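Local coordinates for YfdX protein (PDB 6A02) that is of unknown molecular function but is implicated in the bacterial response to antibiotic stress and in virulence, at residues K16-A21 and N62-S67; L46-E51 and T145-M150; L53-S58 and Q138-V143; D76-I81 and L133-Q138. All coordinates share one frame; numbering follows the deposited sequence. Where two conformers were deposited one is given.

Contact 1: K16-A21 and N62-S67; sequences KISGQA and NLYVKS
Tyr64 lays its ring across the backbone of Lys16, Ile17 and Ser18, just ahead of helix 19-36. Its first torsion (chi1 -45°) sets CG beside its own backbone N and swings the ring toward residues 16-18. Starting from the backbone, CB of Tyr64 is 4.1 Å from Lys16 O. CG lies 3.7 Å from Ser18 CB. CD1 makes the nearest approach, 3.4 Å from Ser18 N, and CE1 is 3.6 Å from Ile17 O. CZ is still near Ser18 CB, which sits over the ring centre in a CH-pi contact, 13° off the normal. On the opposite face lies CB of the preceding residue, Leu63. Lys16 O approaches the ring at its edge.

Lys16 and Leu63 run side by side, with Lys16 CD 3.8 Å from Leu63 CD1. One water joins the two backbones, accepting from Lys16 N and donating to Leu63 O. Arg80 of strand 77-89 bonds to the backbone of both segments.

Ser18 is the N-cap of helix 19-36: its OG accepts from Ala21 N at 2.9 Å. The ring thus packs on peptide atoms and on Ser18 CB, while water bridges the backbones beside it. Ser18 serves two roles through two different atoms: OG caps the helix and CB meets the ring face.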
loop_
_atom_site.group_PDB
_atom_site.type_symbol
_atom_site.label_atom_id
_atom_site.label_comp_id
_atom_site.label_asym_id
_atom_site.label_seq_id
_atom_site.Cartn_x
_atom_site.Cartn_y
_atom_site.Cartn_z
ATOM N N LYS A 16 -14.966 -13.345 14.972
ATOM C CA LYS A 16 -14.116 -14.343 14.336
ATOM C C LYS A 16 -13.592 -13.866 12.984
ATOM O O LYS A 16 -14.282 -13.163 12.232
ATOM C CB LYS A 16 -14.872 -15.666 14.192
ATOM C CG LYS A 16 -14.963 -16.430 15.511
ATOM C CD LYS A 16 -15.895 -17.631 15.415
ATOM C CE LYS A 16 -15.949 -18.389 16.747
ATOM N NZ LYS A 16 -17.303 -18.947 17.049
ATOM N N ILE A 17 -12.354 -14.261 12.695
ATOM C CA ILE A 17 -11.642 -13.939 11.463
ATOM C C ILE A 17 -11.403 -15.244 10.714
ATOM O O ILE A 17 -11.012 -16.247 11.322
ATOM C CB ILE A 17 -10.293 -13.266 11.798
ATOM C CG1 ILE A 17 -10.488 -11.958 12.582
ATOM C CG2 ILE A 17 -9.493 -13.038 10.525
ATOM C CD1 ILE A 17 -9.210 -11.451 13.239
ATOM N N SER A 18 -11.626 -15.241 9.395
ATOM C CA SER A 18 -11.547 -16.475 8.609
ATOM C C SER A 18 -10.117 -16.734 8.148
ATOM O O SER A 18 -9.635 -16.106 7.198
ATOM C CB SER A 18 -12.494 -16.455 7.414
ATOM O OG SER A 18 -12.273 -17.609 6.612
ATOM N N GLY A 19 -9.453 -17.699 8.783
ATOM C CA GLY A 19 -8.150 -18.107 8.294
ATOM C C GLY A 19 -8.213 -18.819 6.959
ATOM O O GLY A 19 -7.263 -18.748 6.172
ATOM N N GLN A 20 -9.318 -19.522 6.689
ATOM C CA GLN A 20 -9.468 -20.177 5.395
ATOM C C GLN A 20 -9.540 -19.153 4.272
ATOM O O GLN A 20 -8.917 -19.332 3.219
ATOM C CB GLN A 20 -10.720 -21.047 5.367
ATOM C CG GLN A 20 -10.637 -22.321 6.190
ATOM C CD GLN A 20 -11.966 -23.039 6.215
ATOM O OE1 GLN A 20 -12.979 -22.471 6.626
ATOM N NE2 GLN A 20 -11.978 -24.289 5.754
ATOM N N ALA A 21 -10.310 -18.083 4.470
ATOM C CA ALA A 21 -10.423 -17.070 3.426
ATOM C C ALA A 21 -9.128 -16.292 3.265
ATOM O O ALA A 21 -8.794 -15.870 2.151
ATOM C CB ALA A 21 -11.581 -16.122 3.723
ATOM N N ASN A 62 -21.338 -17.313 8.442
ATOM C CA ASN A 62 -21.942 -16.222 9.200
ATOM C C ASN A 62 -21.012 -15.698 10.285
ATOM O O ASN A 62 -21.091 -14.518 10.647
ATOM C CB ASN A 62 -23.240 -16.690 9.874
ATOM C CG ASN A 62 -24.279 -17.185 8.892
ATOM O OD1 ASN A 62 -24.876 -16.398 8.157
ATOM N ND2 ASN A 62 -24.520 -18.492 8.891
ATOM N N LEU A 63 -20.136 -16.555 10.816
ATOM C CA LEU A 63 -19.279 -16.161 11.931
ATOM C C LEU A 63 -18.323 -15.033 11.567
ATOM O O LEU A 63 -17.861 -14.313 12.461
ATOM C CB LEU A 63 -18.454 -17.357 12.410
ATOM C CG LEU A 63 -19.259 -18.548 12.944
ATOM C CD1 LEU A 63 -18.320 -19.664 13.361
ATOM C CD2 LEU A 63 -20.119 -18.095 14.103
ATOM N N TYR A 64 -18.019 -14.856 10.281
ATOM C CA TYR A 64 -16.981 -13.926 9.851
ATOM C C TYR A 64 -17.536 -12.649 9.245
ATOM O O TYR A 64 -16.758 -11.770 8.864
ATOM C CB TYR A 64 -16.051 -14.614 8.851
ATOM C CG TYR A 64 -15.647 -15.994 9.293
ATOM C CD1 TYR A 64 -14.740 -16.175 10.327
ATOM C CD2 TYR A 64 -16.187 -17.120 8.688
ATOM C CE1 TYR A 64 -14.378 -17.453 10.742
ATOM C CE2 TYR A 64 -15.831 -18.394 9.087
ATOM C CZ TYR A 64 -14.929 -18.553 10.111
ATOM O OH TYR A 64 -14.573 -19.822 10.512
ATOM N N VAL A 65 -18.858 -12.519 9.169
ATOM C CA VAL A 65 -19.475 -11.408 8.460
ATOM C C VAL A 65 -19.346 -10.121 9.266
ATOM O O VAL A 65 -19.577 -10.093 10.484
ATOM C CB VAL A 65 -20.944 -11.755 8.160
ATOM C CG1 VAL A 65 -21.704 -10.533 7.697
ATOM C CG2 VAL A 65 -21.016 -12.860 7.123
ATOM N N LYS A 66 -18.960 -9.043 8.587
ATOM C CA LYS A 66 -18.999 -7.700 9.157
ATOM C C LYS A 66 -20.344 -7.111 8.753
ATOM O O LYS A 66 -20.511 -6.636 7.630
ATOM C CB LYS A 66 -17.842 -6.868 8.618
ATOM C CG LYS A 66 -17.764 -5.468 9.197
ATOM C CD LYS A 66 -16.319 -5.055 9.388
ATOM C CE LYS A 66 -16.199 -3.671 10.001
ATOM N NZ LYS A 66 -16.908 -3.559 11.296
ATOM N N SER A 67 -21.317 -7.161 9.665
ATOM C CA SER A 67 -22.692 -6.863 9.281
ATOM C C SER A 67 -22.902 -5.388 8.952
ATOM O O SER A 67 -23.787 -5.060 8.155
ATOM C CB SER A 67 -23.654 -7.329 10.373
ATOM O OG SER A 67 -23.228 -6.855 11.639
HETATM O O HOH W 1 -17.772 -13.914 15.224
#

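Contact 2: L46-E51 and T145-M150; sequences LAAQAE and TALSLM
The carboxylate of Glu51 is the flat group in this contact, and methyl CD1 of Leu147 sits above its plane, displaced toward OE1. The OE1 to CD1 distance is 3.4 Å. With CG anti to the backbone N (chi1 -172°), the extended chain of Glu51 reaches out toward helix 136-151 and meets the leucine at a slant. Its other oxygen, OE2, is hydrogen-bonded to Thr144 OG1, one residue before segment 145-150. That bond ties the acid to the partner helix and probably limits how the carboxylate can turn.

Behind the carboxylate the contact is apolar. Leu147 packs against the alanine face of helix 40-54. Its CD2 touches Ala47 CB at 3.7 Å, while CD1 reaches Ala48 CA at 3.9 Å. Met150 is one turn further along. Its extended chain carries methyl CE to 4.1 Å from Ala47 CB. Ala47 therefore takes a branched side chain and a thioether end from the same helix.

Segments 46-51 and 145-150 run roughly antiparallel, with 151° between their directions. Their axes are 9.9 Å apart at the closest.

The pair belongs to a helical bundle. Ser31 of helix 19-36 packs on both Ala47 and Met150. Helix 155-167 covers Met150 through Ala158 and Leu162. Away from helix 40-54, Tyr91 of the second subunit packs on Thr145 and Leu149, so helix 136-151 lies between its own bundle and the neighbouring chain.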
loop_
_atom_site.group_PDB
_atom_site.type_symbol
_atom_site.label_atom_id
_atom_site.label_comp_id
_atom_site.label_asym_id
_atom_site.label_seq_id
_atom_site.Cartn_x
_atom_site.Cartn_y
_atom_site.Cartn_z
ATOM N N LEU A 46 -3.795 -24.095 -7.547
ATOM C CA LEU A 46 -3.892 -23.085 -6.499
ATOM C C LEU A 46 -5.280 -22.457 -6.464
ATOM O O LEU A 46 -5.843 -22.236 -5.384
ATOM C CB LEU A 46 -2.817 -22.019 -6.727
ATOM C CG LEU A 46 -1.393 -22.497 -6.447
ATOM C CD1 LEU A 46 -0.384 -21.619 -7.159
ATOM C CD2 LEU A 46 -1.118 -22.513 -4.954
ATOM N N ALA A 47 -5.859 -22.185 -7.633
ATOM C CA ALA A 47 -7.213 -21.643 -7.677
ATOM C C ALA A 47 -8.227 -22.664 -7.178
ATOM O O ALA A 47 -9.204 -22.299 -6.514
ATOM C CB ALA A 47 -7.555 -21.168 -9.091
ATOM N N ALA A 48 -8.002 -23.948 -7.474
ATOM C CA ALA A 48 -8.885 -24.988 -6.957
ATOM C C ALA A 48 -8.820 -25.060 -5.441
ATOM O O ALA A 48 -9.847 -25.254 -4.778
ATOM C CB ALA A 48 -8.539 -26.339 -7.580
ATOM N N GLN A 49 -7.629 -24.897 -4.867
ATOM C CA GLN A 49 -7.542 -24.865 -3.411
ATOM C C GLN A 49 -8.294 -23.667 -2.847
ATOM O O GLN A 49 -9.010 -23.787 -1.847
ATOM C CB GLN A 49 -6.090 -24.852 -2.935
ATOM C CG GLN A 49 -5.258 -26.090 -3.275
ATOM C CD GLN A 49 -3.776 -25.905 -2.970
ATOM O OE1 GLN A 49 -3.333 -24.816 -2.612
ATOM N NE2 GLN A 49 -3.006 -26.975 -3.109
ATOM N N ALA A 50 -8.146 -22.499 -3.479
ATOM C CA ALA A 50 -8.884 -21.327 -3.025
ATOM C C ALA A 50 -10.386 -21.563 -3.097
ATOM O O ALA A 50 -11.131 -21.167 -2.190
ATOM C CB ALA A 50 -8.483 -20.109 -3.859
ATOM N N GLU A 51 -10.852 -22.197 -4.177
ATOM C CA GLU A 51 -12.272 -22.496 -4.307
ATOM C C GLU A 51 -12.749 -23.400 -3.178
ATOM O O GLU A 51 -13.811 -23.160 -2.593
ATOM C CB GLU A 51 -12.547 -23.132 -5.670
ATOM C CG GLU A 51 -14.030 -23.303 -5.982
ATOM C CD GLU A 51 -14.280 -23.997 -7.307
ATOM O OE1 GLU A 51 -13.568 -24.981 -7.611
ATOM O OE2 GLU A 51 -15.188 -23.553 -8.046
ATOM N N THR A 145 -15.178 -18.656 -11.699
ATOM C CA THR A 145 -15.143 -18.231 -13.093
ATOM C C THR A 145 -13.722 -18.266 -13.642
ATOM O O THR A 145 -13.507 -18.670 -14.788
ATOM C CB THR A 145 -15.781 -16.848 -13.251
ATOM O OG1 THR A 145 -17.093 -16.857 -12.673
ATOM C CG2 THR A 145 -15.903 -16.498 -14.724
ATOM N N ALA A 146 -12.729 -17.883 -12.832
ATOM C CA ALA A 146 -11.348 -17.964 -13.300
ATOM C C ALA A 146 -10.952 -19.402 -13.621
ATOM O O ALA A 146 -10.267 -19.652 -14.620
ATOM C CB ALA A 146 -10.391 -17.360 -12.266
ATOM N N LEU A 147 -11.358 -20.358 -12.775
ATOM C CA LEU A 147 -11.073 -21.762 -13.064
ATOM C C LEU A 147 -11.725 -22.189 -14.372
ATOM O O LEU A 147 -11.100 -22.876 -15.194
ATOM C CB LEU A 147 -11.547 -22.646 -11.913
ATOM C CG LEU A 147 -10.597 -22.780 -10.734
ATOM C CD1 LEU A 147 -11.327 -23.421 -9.568
ATOM C CD2 LEU A 147 -9.369 -23.590 -11.137
ATOM N N SER A 148 -12.976 -21.773 -14.595
ATOM C CA SER A 148 -13.648 -22.097 -15.850
ATOM C C SER A 148 -12.894 -21.522 -17.042
ATOM O O SER A 148 -12.736 -22.189 -18.072
ATOM C CB SER A 148 -15.077 -21.564 -15.814
ATOM O OG SER A 148 -15.842 -22.214 -14.811
ATOM N N LEU A 149 -12.426 -20.278 -16.927
ATOM C CA LEU A 149 -11.633 -19.688 -17.998
ATOM C C LEU A 149 -10.332 -20.452 -18.205
ATOM O O LEU A 149 -9.893 -20.646 -19.347
ATOM C CB LEU A 149 -11.351 -18.214 -17.685
ATOM C CG LEU A 149 -12.583 -17.311 -17.743
ATOM C CD1 LEU A 149 -12.311 -15.970 -17.067
ATOM C CD2 LEU A 149 -13.024 -17.092 -19.190
ATOM N N MET A 150 -9.696 -20.896 -17.113
ATOM C CA MET A 150 -8.494 -21.712 -17.251
ATOM C C MET A 150 -8.799 -23.020 -17.976
ATOM O O MET A 150 -8.033 -23.438 -18.855
ATOM C CB MET A 150 -7.863 -21.973 -15.885
ATOM C CG MET A 150 -7.280 -20.713 -15.226
ATOM S SD MET A 150 -6.517 -21.127 -13.641
ATOM C CE MET A 150 -6.650 -19.547 -12.778
#

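Contact 3: L53-S58 and Q138-V143; sequences LLNDDS and QTRKDV
The C-terminal end of helix 40-54, where the chain leaves the helical bundle, is held by Arg140 of helix 136-151. Arg140 reaches Leu54 O side-on with two nitrogens. NE donates at 2.7 Å and NH2 donates to the same Leu54 O at 2.9 Å. The oxygen lies in the guanidinium plane, and both donors come from the same guanidinium edge. The NH2 bond runs in the carbonyl plane of Leu54, whereas NE stands above that plane. A positive group at the carboxyl end of a helix would be expected to suit the helix dipole.

The arginine chain is extended from CG to NE and passes Leu54 CB on its way. Trp61 makes a cation-pi contact with Arg140, and Gln137 OE1 accepts from its NH1. Asn55, the first residue to leave helical angles, crosses the arginine at a slant, its amide plane 25° from the guanidinium plane. Asn55 OD1 lies 3.4 Å from Arg140 CD. It is also 3.3 Å from Arg140 NE, at an angle too poor for a hydrogen bond.

Beneath this polar layer Leu54 is buried. Its CD1 meets Thr139 CG2 at 3.8 Å, the two side chains crossing at about a right angle. The same CD1 lies 4.1 Å from Val143 CG2.

Further on, residues 56-58 form an Asx turn: Asp56 OD1 accepts from both N and OG of Ser58.

The amide of Asn55 has its own links. ND2 bonds back to Glu51 O in the last helical turn. It also donates to a water at 2.7 Å, and that water donates to Arg140 O at 2.9 Å.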
loop_
_atom_site.group_PDB
_atom_site.type_symbol
_atom_site.label_atom_id
_atom_site.label_comp_id
_atom_site.label_asym_id
_atom_site.label_seq_id
_atom_site.Cartn_x
_atom_site.Cartn_y
_atom_site.Cartn_z
ATOM N N LEU A 53 -11.433 -23.738 -0.187
ATOM C CA LEU A 53 -11.403 -23.005 1.076
ATOM C C LEU A 53 -12.606 -22.079 1.218
ATOM O O LEU A 53 -13.220 -22.009 2.290
ATOM C CB LEU A 53 -10.093 -22.229 1.204
ATOM C CG LEU A 53 -8.807 -23.031 1.436
ATOM C CD1 LEU A 53 -7.582 -22.213 1.064
ATOM C CD2 LEU A 53 -8.701 -23.486 2.882
ATOM N N LEU A 54 -12.951 -21.342 0.153
ATOM C CA LEU A 54 -14.027 -20.362 0.239
ATOM C C LEU A 54 -15.412 -20.992 0.245
ATOM O O LEU A 54 -16.384 -20.308 0.584
ATOM C CB LEU A 54 -13.936 -19.381 -0.935
ATOM C CG LEU A 54 -12.742 -18.436 -0.908
ATOM C CD1 LEU A 54 -12.648 -17.682 -2.232
ATOM C CD2 LEU A 54 -12.879 -17.471 0.266
ATOM N N ASN A 55 -15.528 -22.263 -0.144
ATOM C CA ASN A 55 -16.825 -22.904 -0.309
ATOM C C ASN A 55 -16.989 -24.094 0.622
ATOM O O ASN A 55 -17.881 -24.924 0.415
ATOM C CB ASN A 55 -17.041 -23.321 -1.764
ATOM C CG ASN A 55 -17.229 -22.131 -2.679
ATOM O OD1 ASN A 55 -18.307 -21.534 -2.722
ATOM N ND2 ASN A 55 -16.179 -21.772 -3.411
ATOM N N ASP A 56 -16.143 -24.186 1.642
ATOM C CA ASP A 56 -16.197 -25.266 2.617
ATOM C C ASP A 56 -17.565 -25.316 3.288
ATOM O O ASP A 56 -17.928 -24.401 4.035
ATOM C CB ASP A 56 -15.096 -25.047 3.653
ATOM C CG ASP A 56 -14.922 -26.227 4.592
ATOM O OD1 ASP A 56 -15.811 -27.102 4.636
ATOM O OD2 ASP A 56 -13.887 -26.274 5.292
ATOM N N ASP A 57 -18.330 -26.385 3.039
ATOM C CA ASP A 57 -19.673 -26.480 3.605
ATOM C C ASP A 57 -19.665 -26.726 5.108
ATOM O O ASP A 57 -20.694 -26.514 5.759
ATOM C CB ASP A 57 -20.503 -27.552 2.888
ATOM C CG ASP A 57 -20.669 -27.272 1.406
ATOM O OD1 ASP A 57 -20.223 -28.108 0.590
ATOM O OD2 ASP A 57 -21.245 -26.220 1.056
ATOM N N SER A 58 -18.541 -27.165 5.672
ATOM C CA SER A 58 -18.442 -27.351 7.112
ATOM C C SER A 58 -18.117 -26.060 7.848
ATOM O O SER A 58 -18.184 -26.027 9.082
ATOM C CB SER A 58 -17.422 -28.444 7.453
ATOM O OG SER A 58 -16.087 -27.996 7.304
ATOM N N GLN A 138 -18.857 -12.465 -4.124
ATOM C CA GLN A 138 -18.154 -11.898 -5.271
ATOM C C GLN A 138 -16.776 -12.533 -5.446
ATOM O O GLN A 138 -16.345 -12.807 -6.575
ATOM C CB GLN A 138 -18.080 -10.377 -5.124
ATOM C CG GLN A 138 -17.430 -9.648 -6.289
ATOM C CD GLN A 138 -17.600 -8.129 -6.202
ATOM O OE1 GLN A 138 -17.855 -7.564 -5.128
ATOM N NE2 GLN A 138 -17.444 -7.458 -7.341
ATOM N N THR A 139 -16.077 -12.801 -4.340
ATOM C CA THR A 139 -14.792 -13.486 -4.443
ATOM C C THR A 139 -14.964 -14.927 -4.896
ATOM O O THR A 139 -14.208 -15.405 -5.749
ATOM C CB THR A 139 -14.028 -13.415 -3.118
ATOM O OG1 THR A 139 -13.917 -12.045 -2.718
ATOM C CG2 THR A 139 -12.615 -13.987 -3.260
ATOM N N ARG A 140 -15.954 -15.636 -4.340
ATOM C CA ARG A 140 -16.238 -16.995 -4.796
ATOM C C ARG A 140 -16.458 -17.030 -6.301
ATOM O O ARG A 140 -15.909 -17.888 -7.003
ATOM C CB ARG A 140 -17.473 -17.546 -4.084
ATOM C CG ARG A 140 -17.220 -18.001 -2.674
ATOM C CD ARG A 140 -18.542 -18.259 -1.977
ATOM N NE ARG A 140 -18.360 -18.895 -0.677
ATOM C CZ ARG A 140 -19.334 -19.046 0.211
ATOM N NH1 ARG A 140 -20.552 -18.593 -0.067
ATOM N NH2 ARG A 140 -19.094 -19.649 1.372
ATOM N N LYS A 141 -17.256 -16.089 -6.812
ATOM C CA LYS A 141 -17.552 -16.061 -8.243
ATOM C C LYS A 141 -16.297 -15.802 -9.067
ATOM O O LYS A 141 -16.102 -16.425 -10.113
ATOM C CB LYS A 141 -18.634 -15.026 -8.551
ATOM C CG LYS A 141 -19.060 -15.002 -10.020
ATOM C CD LYS A 141 -20.240 -14.063 -10.234
ATOM C CE LYS A 141 -20.612 -13.951 -11.706
ATOM N NZ LYS A 141 -21.600 -12.854 -11.929
ATOM N N ASP A 142 -15.438 -14.881 -8.621
ATOM C CA ASP A 142 -14.172 -14.654 -9.318
ATOM C C ASP A 142 -13.368 -15.947 -9.433
ATOM O O ASP A 142 -12.813 -16.256 -10.493
ATOM C CB ASP A 142 -13.330 -13.607 -8.585
ATOM C CG ASP A 142 -13.893 -12.197 -8.660
ATOM O OD1 ASP A 142 -14.756 -11.910 -9.518
ATOM O OD2 ASP A 142 -13.425 -11.361 -7.843
ATOM N N VAL A 143 -13.271 -16.710 -8.342
ATOM C CA VAL A 143 -12.438 -17.912 -8.353
ATOM C C VAL A 143 -13.032 -18.974 -9.262
ATOM O O VAL A 143 -12.333 -19.557 -10.099
ATOM C CB VAL A 143 -12.224 -18.442 -6.926
ATOM C CG1 VAL A 143 -11.444 -19.760 -6.961
ATOM C CG2 VAL A 143 -11.472 -17.415 -6.122
HETATM O O HOH W 2 -15.452 -20.358 -5.581
#

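Contact 4: D76-I81 and L133-Q138; sequences DHYIRI and LIPLQQ
Segments 77-81 and 133-135 pair as antiparallel strands, 146° between their directions, with Ile79 and Ile134 as a hydrogen-bonded pair (Ile79 N to Ile134 O 2.8 Å, Ile134 N to Ile79 O 3.0 Å) between the non-hydrogen-bonded pairs Tyr78 with Pro135 and Arg80 with Leu133. Leu136 N to His77 O carries the bonding into helix 136-151.

Ile79 and Ile134 lie side by side on one face, with their CG1 atoms 3.8 Å apart. Both have CG1 between the backbone N and the carbonyl carbon (chi1 60°). Ile81 CG2 closes on Ile134 CG1 from across. Met25 and Ala21 of helix 19-36 cover this face. On the other face Tyr78 slants across Pro135, its CE1 3.7 Å from Pro135 CD. Arg80 CG packs alongside Leu133 CD2, while its guanidinium goes to Lys16 O.

Asp76 meets the first turn of the helix. OD1 accepts from Gln137 N at 2.8 Å, and from His77 N on the opposite face of the carboxylate. OD2 accepts from Gln138 N at 2.9 Å and from a water shared with Gln138 OE1. Gln138 NE2 bonds Ser126 OG of the second subunit. Several bonds thus fix this buried carboxylate. The nearby amino end of the helix would probably favour its charged form, and the acid supplies acceptors for amides that a helix start leaves without partners.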
loop_
_atom_site.group_PDB
_atom_site.type_symbol
_atom_site.label_atom_id
_atom_site.label_comp_id
_atom_site.label_asym_id
_atom_site.label_seq_id
_atom_site.Cartn_x
_atom_site.Cartn_y
_atom_site.Cartn_z
ATOM N N ASP A 76 -24.713 -9.962 -1.042
ATOM C CA ASP A 76 -23.392 -10.366 -0.592
ATOM C C ASP A 76 -23.073 -9.720 0.754
ATOM O O ASP A 76 -23.781 -8.827 1.235
ATOM C CB ASP A 76 -22.352 -9.958 -1.637
ATOM C CG ASP A 76 -21.082 -10.788 -1.578
ATOM O OD1 ASP A 76 -20.944 -11.647 -0.686
ATOM O OD2 ASP A 76 -20.214 -10.563 -2.450
ATOM N N HIS A 77 -21.977 -10.177 1.355
ATOM C CA HIS A 77 -21.517 -9.646 2.628
ATOM C C HIS A 77 -20.001 -9.658 2.639
ATOM O O HIS A 77 -19.368 -10.538 2.049
ATOM C CB HIS A 77 -22.029 -10.498 3.794
ATOM C CG HIS A 77 -23.522 -10.539 3.891
ATOM N ND1 HIS A 77 -24.243 -9.614 4.615
ATOM C CD2 HIS A 77 -24.429 -11.374 3.335
ATOM C CE1 HIS A 77 -25.532 -9.887 4.512
ATOM N NE2 HIS A 77 -25.672 -10.951 3.742
ATOM N N TYR A 78 -19.431 -8.687 3.340
ATOM C CA TYR A 78 -18.004 -8.706 3.625
ATOM C C TYR A 78 -17.711 -9.623 4.803
ATOM O O TYR A 78 -18.441 -9.621 5.802
ATOM C CB TYR A 78 -17.541 -7.302 3.996
ATOM C CG TYR A 78 -17.264 -6.416 2.816
ATOM C CD1 TYR A 78 -16.111 -6.594 2.055
ATOM C CD2 TYR A 78 -18.128 -5.374 2.480
ATOM C CE1 TYR A 78 -15.836 -5.785 0.968
ATOM C CE2 TYR A 78 -17.855 -4.538 1.396
ATOM C CZ TYR A 78 -16.711 -4.759 0.641
ATOM O OH TYR A 78 -16.436 -3.946 -0.439
ATOM N N ILE A 79 -16.629 -10.396 4.690
ATOM C CA ILE A 79 -16.115 -11.199 5.794
ATOM C C ILE A 79 -14.714 -10.738 6.180
ATOM O O ILE A 79 -13.933 -10.257 5.349
ATOM C CB ILE A 79 -16.124 -12.718 5.507
ATOM C CG1 ILE A 79 -15.255 -13.049 4.288
ATOM C CG2 ILE A 79 -17.565 -13.254 5.367
ATOM C CD1 ILE A 79 -14.834 -14.534 4.241
ATOM N N ARG A 80 -14.398 -10.910 7.460
ATOM C CA ARG A 80 -13.091 -10.566 8.015
ATOM C C ARG A 80 -12.069 -11.647 7.694
ATOM O O ARG A 80 -12.309 -12.834 7.952
ATOM C CB ARG A 80 -13.193 -10.441 9.539
ATOM C CG ARG A 80 -14.024 -9.259 10.017
ATOM C CD ARG A 80 -14.170 -9.246 11.539
ATOM N NE ARG A 80 -14.971 -10.383 11.964
ATOM C CZ ARG A 80 -16.297 -10.362 12.090
ATOM N NH1 ARG A 80 -16.983 -9.242 11.864
ATOM N NH2 ARG A 80 -16.937 -11.471 12.453
ATOM N N ILE A 81 -10.914 -11.244 7.161
ATOM C CA ILE A 81 -9.835 -12.182 6.870
ATOM C C ILE A 81 -8.535 -11.874 7.598
ATOM O O ILE A 81 -7.645 -12.737 7.619
ATOM C CB ILE A 81 -9.584 -12.368 5.353
ATOM C CG1 ILE A 81 -8.917 -11.133 4.744
ATOM C CG2 ILE A 81 -10.877 -12.704 4.642
ATOM C CD1 ILE A 81 -8.444 -11.343 3.310
ATOM N N LEU A 133 -11.021 -7.128 4.790
ATOM C CA LEU A 133 -12.298 -7.742 4.452
ATOM C C LEU A 133 -12.334 -8.105 2.979
ATOM O O LEU A 133 -11.742 -7.415 2.140
ATOM C CB LEU A 133 -13.474 -6.780 4.717
ATOM C CG LEU A 133 -13.457 -5.943 6.005
ATOM C CD1 LEU A 133 -14.596 -4.936 6.022
ATOM C CD2 LEU A 133 -13.540 -6.836 7.228
ATOM N N ILE A 134 -13.074 -9.166 2.657
ATOM C CA ILE A 134 -13.409 -9.464 1.262
ATOM C C ILE A 134 -14.906 -9.686 1.119
ATOM O O ILE A 134 -15.568 -10.150 2.060
ATOM C CB ILE A 134 -12.656 -10.684 0.708
ATOM C CG1 ILE A 134 -12.974 -11.936 1.527
ATOM C CG2 ILE A 134 -11.147 -10.399 0.608
ATOM C CD1 ILE A 134 -12.544 -13.211 0.847
ATOM N N PRO A 135 -15.477 -9.388 -0.050
ATOM C CA PRO A 135 -16.879 -9.739 -0.318
ATOM C C PRO A 135 -16.943 -11.219 -0.667
ATOM O O PRO A 135 -16.324 -11.665 -1.633
ATOM C CB PRO A 135 -17.232 -8.865 -1.524
ATOM C CG PRO A 135 -15.907 -8.705 -2.256
ATOM C CD PRO A 135 -14.841 -8.680 -1.181
ATOM N N LEU A 136 -17.695 -11.987 0.120
ATOM C CA LEU A 136 -17.557 -13.439 0.054
ATOM C C LEU A 136 -18.062 -14.003 -1.270
ATOM O O LEU A 136 -17.348 -14.756 -1.949
ATOM C CB LEU A 136 -18.269 -14.093 1.233
ATOM C CG LEU A 136 -18.246 -15.624 1.272
ATOM C CD1 LEU A 136 -16.832 -16.196 1.176
ATOM C CD2 LEU A 136 -18.943 -16.107 2.544
ATOM N N GLN A 137 -19.295 -13.671 -1.651
ATOM C CA GLN A 137 -19.842 -14.298 -2.848
ATOM C C GLN A 137 -19.171 -13.761 -4.101
ATOM O O GLN A 137 -18.920 -14.518 -5.044
ATOM C CB GLN A 137 -21.360 -14.141 -2.911
ATOM C CG GLN A 137 -22.018 -15.114 -3.886
ATOM C CD GLN A 137 -21.671 -16.573 -3.597
ATOM O OE1 GLN A 137 -21.697 -17.020 -2.443
ATOM N NE2 GLN A 137 -21.333 -17.321 -4.648
ATOM N N GLN A 138 -18.857 -12.465 -4.124
ATOM C CA GLN A 138 -18.154 -11.898 -5.271
ATOM C C GLN A 138 -16.776 -12.533 -5.446
ATOM O O GLN A 138 -16.345 -12.807 -6.575
ATOM C CB GLN A 138 -18.080 -10.377 -5.124
ATOM C CG GLN A 138 -17.430 -9.648 -6.289
ATOM C CD GLN A 138 -17.600 -8.129 -6.202
ATOM O OE1 GLN A 138 -17.855 -7.564 -5.128
ATOM N NE2 GLN A 138 -17.444 -7.458 -7.341
HETATM O O HOH W 3 -20.034 -7.829 -3.249
#

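Contact 4 and contact 1 have centres about 8 Å apart. Arg80 joins them: besides its side chain, its backbone N bonds Tyr64 O at 2.9 Å. Contact 3 lies about 10 Å from contact 4 between centres. The two share Gln138, in the first turn of helix 136-151. Contact 3 also touches contact 1: Gln20 NE2 is 2.8 Å from Asp56 OD2. Contacts 2 and 3 use the same two helices, their centres about 10 Å apart. Contacts 2, 3 and 4 reach the second subunit; contact 1 touches no other chain. A sodium ion lies about 10 Å from the Ile17 side chain.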